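Local atomic coordinates of nucleoprotein (Sendai virus, PDB entry 6M7D), a protein that coats the viral RNA genome as a helical nucleocapsid, one subunit to every six nucleotides, shielding it from nucleases and presenting it as template for transcription and replication. Residues Asp292-Leu296 and Asn328-Leu332; Gln366-Lys370 and Gly406-Lys410. One frame throughout, in Å; residues are numbered along the deposited sequence.

Overall arrangement
Interactions 1 and 2 lie on the same side of the chain's centre, about 21 Å apart between centres, and follow one another in the sequence without touching. Interaction 1 is partly buried: the first turns of helices 290-305 and 330-343 meet there, joined by a carboxylate at a helix start and by leucine and tyrosine packing. Interaction 2 is a surface contact, in which an irregular strip of chain after helix 388-401 rests against residues 366-370 of helix 359-370. There side-chain donors reach backbone carbonyls. Helix 330-343 connects the two: it begins in interaction 1, and its Val341 and Val342 touch Gln366 and Lys370 of interaction 2.

Interaction 1: residues Asp292-Leu296 and Asn328-Leu332; sequences DINKL and NYPAL
Asn328 meets helix 290-305 through Lys295, whose CE lies 3.8 Å from Asn328 CB while its CG passes the carbonyl of Asn328. The long aliphatic part of the lysine does the touching; its NZ makes a long, weak ion pair with Glu323. At Tyr329 the chain reaches the N-cap of the next helix. With chi1 at 44°, CG sits between the backbone N and the carbonyl carbon, which turns one face of the ring to Leu296. CD2 of Leu296 sits almost exactly over the ring centre, 3.8 Å from the centroid and 5° off the normal, a CH-pi contact. The hydroxyl is held elsewhere, by the carbonyl of Phe324, while Phe269 and Thr272 of helix 267-277 also touch both side chains.

Pro330 starts the helix and places its CD near the carboxylate of Asp292. From Ala331 the backbone N gives OD2 of that aspartate a weak hydrogen bond. Leu332 N supplies the sounder one, 3.3 Å to Asp292 OD2 at 153°, from the anti side and somewhat out of the carboxylate plane. The Leu332 side chain crosses Ile293 at about a right angle, its CD2 3.7 Å from Ile293 CG1 and equally near Leu296 CD1. The Asp292 carboxylate thus takes backbone N-H groups from the first turn of helix 330-343, where its negative charge is probably favoured. Pro330 packs against RNA-binding Tyr356. This is a helix-helix contact at a helix N-terminus, in the part assigned by similarity to Ncore.

Interaction 2: residues Gln366-Lys370 and Gly406-Lys410; sequences QAVAK and GAYHK
NZ of Lys370 donates to the carbonyl O of Ala407 at 2.6 Å, the shortest polar bond between the two segments. The ammonium lies in the carbonyl plane, with a C=O...N angle of 155°. To get there the lysine chain bends at chi3 and chi4, which also brings NZ within 3.7 Å of Tyr408 CD1 and near the His409 ring. One turn earlier in the helix, Gln366 uses its amide nitrogen: NE2 donates to His409 O at 2.9 Å in a nearly straight bond (164°), the acceptor lying close to the amide plane.

Residues 406-410 have no regular secondary structure; they belong to the start of the region assigned by similarity to Ntail, the mostly disordered C-terminal arm, and here they are ordered against helix 359-370 of the part likewise assigned to Ncore.

The Tyr408 ring lies between the side chains of Gln366 and Lys370. CB of Gln366 comes within 3.7 Å of Tyr408 CD1, and the Tyr408 hydroxyl OH ends 3.7 Å from Ala367 CB. His409 CB lies 3.1 Å from Gln366 NE2, and the His409 side chain touches Gln348 beyond.

Interaction 1: residues Asp292-Leu296 and Asn328-Leu332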
loop_
_atom_site.group_PDB
_atom_site.type_symbol
_atom_site.label_atom_id
_atom_site.label_comp_id
_atom_site.label_asym_id
_atom_site.label_seq_id
_atom_site.Cartn_x
_atom_site.Cartn_y
_atom_site.Cartn_z
ATOM N N ASP A 292 -3.322 18.058 21.314
ATOM C CA ASP A 292 -2.993 17.261 20.142
ATOM C C ASP A 292 -1.952 16.200 20.453
ATOM O O ASP A 292 -1.965 15.133 19.845
ATOM C CB ASP A 292 -2.528 18.177 19.023
ATOM C CG ASP A 292 -3.587 19.166 18.620
ATOM O OD1 ASP A 292 -4.780 18.879 18.843
ATOM O OD2 ASP A 292 -3.241 20.231 18.083
ATOM N N ILE A 293 -1.072 16.453 21.417
ATOM C CA ILE A 293 -0.152 15.414 21.867
ATOM C C ILE A 293 -0.908 14.315 22.601
ATOM O O ILE A 293 -0.609 13.131 22.441
ATOM C CB ILE A 293 0.963 16.028 22.732
ATOM C CG1 ILE A 293 2.043 16.637 21.846
ATOM C CG2 ILE A 293 1.583 14.996 23.635
ATOM C CD1 ILE A 293 2.799 17.759 22.493
ATOM N N ASN A 294 -1.914 14.683 23.399
ATOM C CA ASN A 294 -2.757 13.665 24.026
ATOM C C ASN A 294 -3.518 12.856 22.984
ATOM O O ASN A 294 -3.630 11.626 23.093
ATOM C CB ASN A 294 -3.737 14.316 24.997
ATOM C CG ASN A 294 -3.051 15.020 26.132
ATOM O OD1 ASN A 294 -1.938 14.673 26.507
ATOM N ND2 ASN A 294 -3.717 16.022 26.692
ATOM N N LYS A 295 -4.073 13.539 21.985
ATOM C CA LYS A 295 -4.738 12.857 20.886
ATOM C C LYS A 295 -3.802 11.881 20.197
ATOM O O LYS A 295 -4.180 10.744 19.916
ATOM C CB LYS A 295 -5.270 13.880 19.887
ATOM C CG LYS A 295 -6.137 13.297 18.794
ATOM C CD LYS A 295 -7.498 12.905 19.323
ATOM C CE LYS A 295 -8.358 12.293 18.228
ATOM N NZ LYS A 295 -7.889 10.945 17.804
ATOM N N LEU A 296 -2.567 12.304 19.930
ATOM C CA LEU A 296 -1.614 11.434 19.259
ATOM C C LEU A 296 -1.175 10.279 20.140
ATOM O O LEU A 296 -0.841 9.214 19.625
ATOM C CB LEU A 296 -0.399 12.231 18.809
ATOM C CG LEU A 296 -0.311 12.618 17.340
ATOM C CD1 LEU A 296 1.130 12.628 16.954
ATOM C CD2 LEU A 296 -1.081 11.678 16.467
ATOM N N ASN A 328 -7.742 15.997 13.288
ATOM C CA ASN A 328 -8.014 15.758 14.695
ATOM C C ASN A 328 -6.896 16.240 15.599
ATOM O O ASN A 328 -7.109 16.376 16.806
ATOM C CB ASN A 328 -8.255 14.268 14.948
ATOM C CG ASN A 328 -8.973 13.593 13.803
ATOM O OD1 ASN A 328 -10.194 13.631 13.706
ATOM N ND2 ASN A 328 -8.214 12.969 12.931
ATOM N N TYR A 329 -5.714 16.497 15.049
ATOM C CA TYR A 329 -4.594 17.063 15.801
ATOM C C TYR A 329 -3.913 18.111 14.934
ATOM O O TYR A 329 -2.729 18.006 14.621
ATOM C CB TYR A 329 -3.618 15.968 16.239
ATOM C CG TYR A 329 -3.290 14.954 15.161
ATOM C CD1 TYR A 329 -4.163 13.920 14.865
ATOM C CD2 TYR A 329 -2.115 15.038 14.439
ATOM C CE1 TYR A 329 -3.879 13.021 13.888
ATOM C CE2 TYR A 329 -1.827 14.141 13.463
ATOM C CZ TYR A 329 -2.706 13.133 13.194
ATOM O OH TYR A 329 -2.422 12.225 12.218
ATOM N N PRO A 330 -4.641 19.162 14.546
ATOM C CA PRO A 330 -4.136 20.038 13.479
ATOM C C PRO A 330 -2.970 20.915 13.888
ATOM O O PRO A 330 -2.139 21.236 13.037
ATOM C CB PRO A 330 -5.365 20.881 13.110
ATOM C CG PRO A 330 -6.484 20.331 13.885
ATOM C CD PRO A 330 -5.929 19.643 15.057
ATOM N N ALA A 331 -2.876 21.330 15.148
ATOM C CA ALA A 331 -1.759 22.175 15.548
ATOM C C ALA A 331 -0.473 21.369 15.633
ATOM O O ALA A 331 0.577 21.803 15.149
ATOM C CB ALA A 331 -2.057 22.857 16.880
ATOM N N LEU A 332 -0.537 20.190 16.245
ATOM C CA LEU A 332 0.624 19.314 16.281
ATOM C C LEU A 332 0.996 18.848 14.886
ATOM O O LEU A 332 2.178 18.728 14.561
ATOM C CB LEU A 332 0.354 18.124 17.192
ATOM C CG LEU A 332 1.528 17.200 17.486
ATOM C CD1 LEU A 332 2.675 17.961 18.113
ATOM C CD2 LEU A 332 1.072 16.086 18.369
#

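Interaction 2: residues Gln366-Lys370 and Gly406-Lys410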
loop_
_atom_site.group_PDB
_atom_site.type_symbol
_atom_site.label_atom_id
_atom_site.label_comp_id
_atom_site.label_asym_id
_atom_site.label_seq_id
_atom_site.Cartn_x
_atom_site.Cartn_y
_atom_site.Cartn_z
ATOM N N GLN A 366 8.809 25.264 11.231
ATOM C CA GLN A 366 9.910 25.638 10.351
ATOM C C GLN A 366 10.960 26.454 11.086
ATOM O O GLN A 366 12.155 26.330 10.814
ATOM C CB GLN A 366 9.391 26.421 9.160
ATOM C CG GLN A 366 8.545 25.631 8.239
ATOM C CD GLN A 366 8.016 26.471 7.143
ATOM O OE1 GLN A 366 7.885 27.676 7.278
ATOM N NE2 GLN A 366 7.726 25.845 6.027
ATOM N N ALA A 367 10.530 27.304 12.016
ATOM C CA ALA A 367 11.457 28.169 12.731
ATOM C C ALA A 367 12.317 27.379 13.703
ATOM O O ALA A 367 13.534 27.569 13.763
ATOM C CB ALA A 367 10.681 29.260 13.460
ATOM N N VAL A 368 11.702 26.499 14.495
ATOM C CA VAL A 368 12.486 25.701 15.425
ATOM C C VAL A 368 13.313 24.659 14.695
ATOM O O VAL A 368 14.360 24.245 15.196
ATOM C CB VAL A 368 11.595 25.039 16.496
ATOM C CG1 VAL A 368 10.683 26.056 17.115
ATOM C CG2 VAL A 368 10.797 23.899 15.918
ATOM N N ALA A 369 12.880 24.226 13.513
ATOM C CA ALA A 369 13.661 23.262 12.758
ATOM C C ALA A 369 14.856 23.913 12.081
ATOM O O ALA A 369 15.847 23.237 11.795
ATOM C CB ALA A 369 12.775 22.566 11.731
ATOM N N LYS A 370 14.785 25.212 11.832
ATOM C CA LYS A 370 15.812 25.948 11.119
ATOM C C LYS A 370 16.796 26.631 12.052
ATOM O O LYS A 370 17.801 27.166 11.586
ATOM C CB LYS A 370 15.159 27.007 10.232
ATOM C CG LYS A 370 14.891 26.576 8.826
ATOM C CD LYS A 370 14.722 27.776 7.933
ATOM C CE LYS A 370 13.285 28.241 7.896
ATOM N NZ LYS A 370 12.571 27.708 6.708
ATOM N N GLY A 406 15.423 33.873 7.082
ATOM C CA GLY A 406 13.989 34.222 7.026
ATOM C C GLY A 406 13.285 33.736 5.769
ATOM O O GLY A 406 12.510 34.524 5.193
ATOM N N ALA A 407 13.559 32.503 5.334
ATOM C CA ALA A 407 12.884 31.944 4.138
ATOM C C ALA A 407 12.002 30.776 4.590
ATOM O O ALA A 407 12.546 29.838 5.202
ATOM C CB ALA A 407 13.914 31.503 3.129
ATOM N N TYR A 408 10.702 30.813 4.275
ATOM C CA TYR A 408 9.828 29.746 4.730
ATOM C C TYR A 408 9.351 28.936 3.538
ATOM O O TYR A 408 9.289 29.432 2.412
ATOM C CB TYR A 408 8.624 30.301 5.491
ATOM C CG TYR A 408 8.910 30.663 6.927
ATOM C CD1 TYR A 408 9.717 29.864 7.722
ATOM C CD2 TYR A 408 8.385 31.821 7.483
ATOM C CE1 TYR A 408 9.976 30.198 9.030
ATOM C CE2 TYR A 408 8.640 32.163 8.789
ATOM C CZ TYR A 408 9.435 31.350 9.558
ATOM O OH TYR A 408 9.687 31.700 10.863
ATOM N N HIS A 409 9.015 27.681 3.802
ATOM C CA HIS A 409 8.440 26.792 2.808
ATOM C C HIS A 409 6.944 27.038 2.742
ATOM O O HIS A 409 6.269 27.055 3.773
ATOM C CB HIS A 409 8.712 25.331 3.159
ATOM C CG HIS A 409 10.164 24.975 3.175
ATOM N ND1 HIS A 409 10.881 24.728 2.027
ATOM C CD2 HIS A 409 11.032 24.827 4.201
ATOM C CE1 HIS A 409 12.130 24.445 2.344
ATOM N NE2 HIS A 409 12.248 24.496 3.658
ATOM N N LYS A 410 6.440 27.241 1.555
ATOM C CA LYS A 410 5.001 27.384 1.447
ATOM C C LYS A 410 4.344 26.010 1.522
ATOM O O LYS A 410 4.869 25.044 0.967
ATOM C CB LYS A 410 4.621 28.076 0.142
ATOM C CG LYS A 410 5.294 29.416 -0.071
ATOM C CD LYS A 410 5.166 30.300 1.155
ATOM C CE LYS A 410 6.503 30.919 1.535
ATOM N NZ LYS A 410 6.432 31.669 2.818
#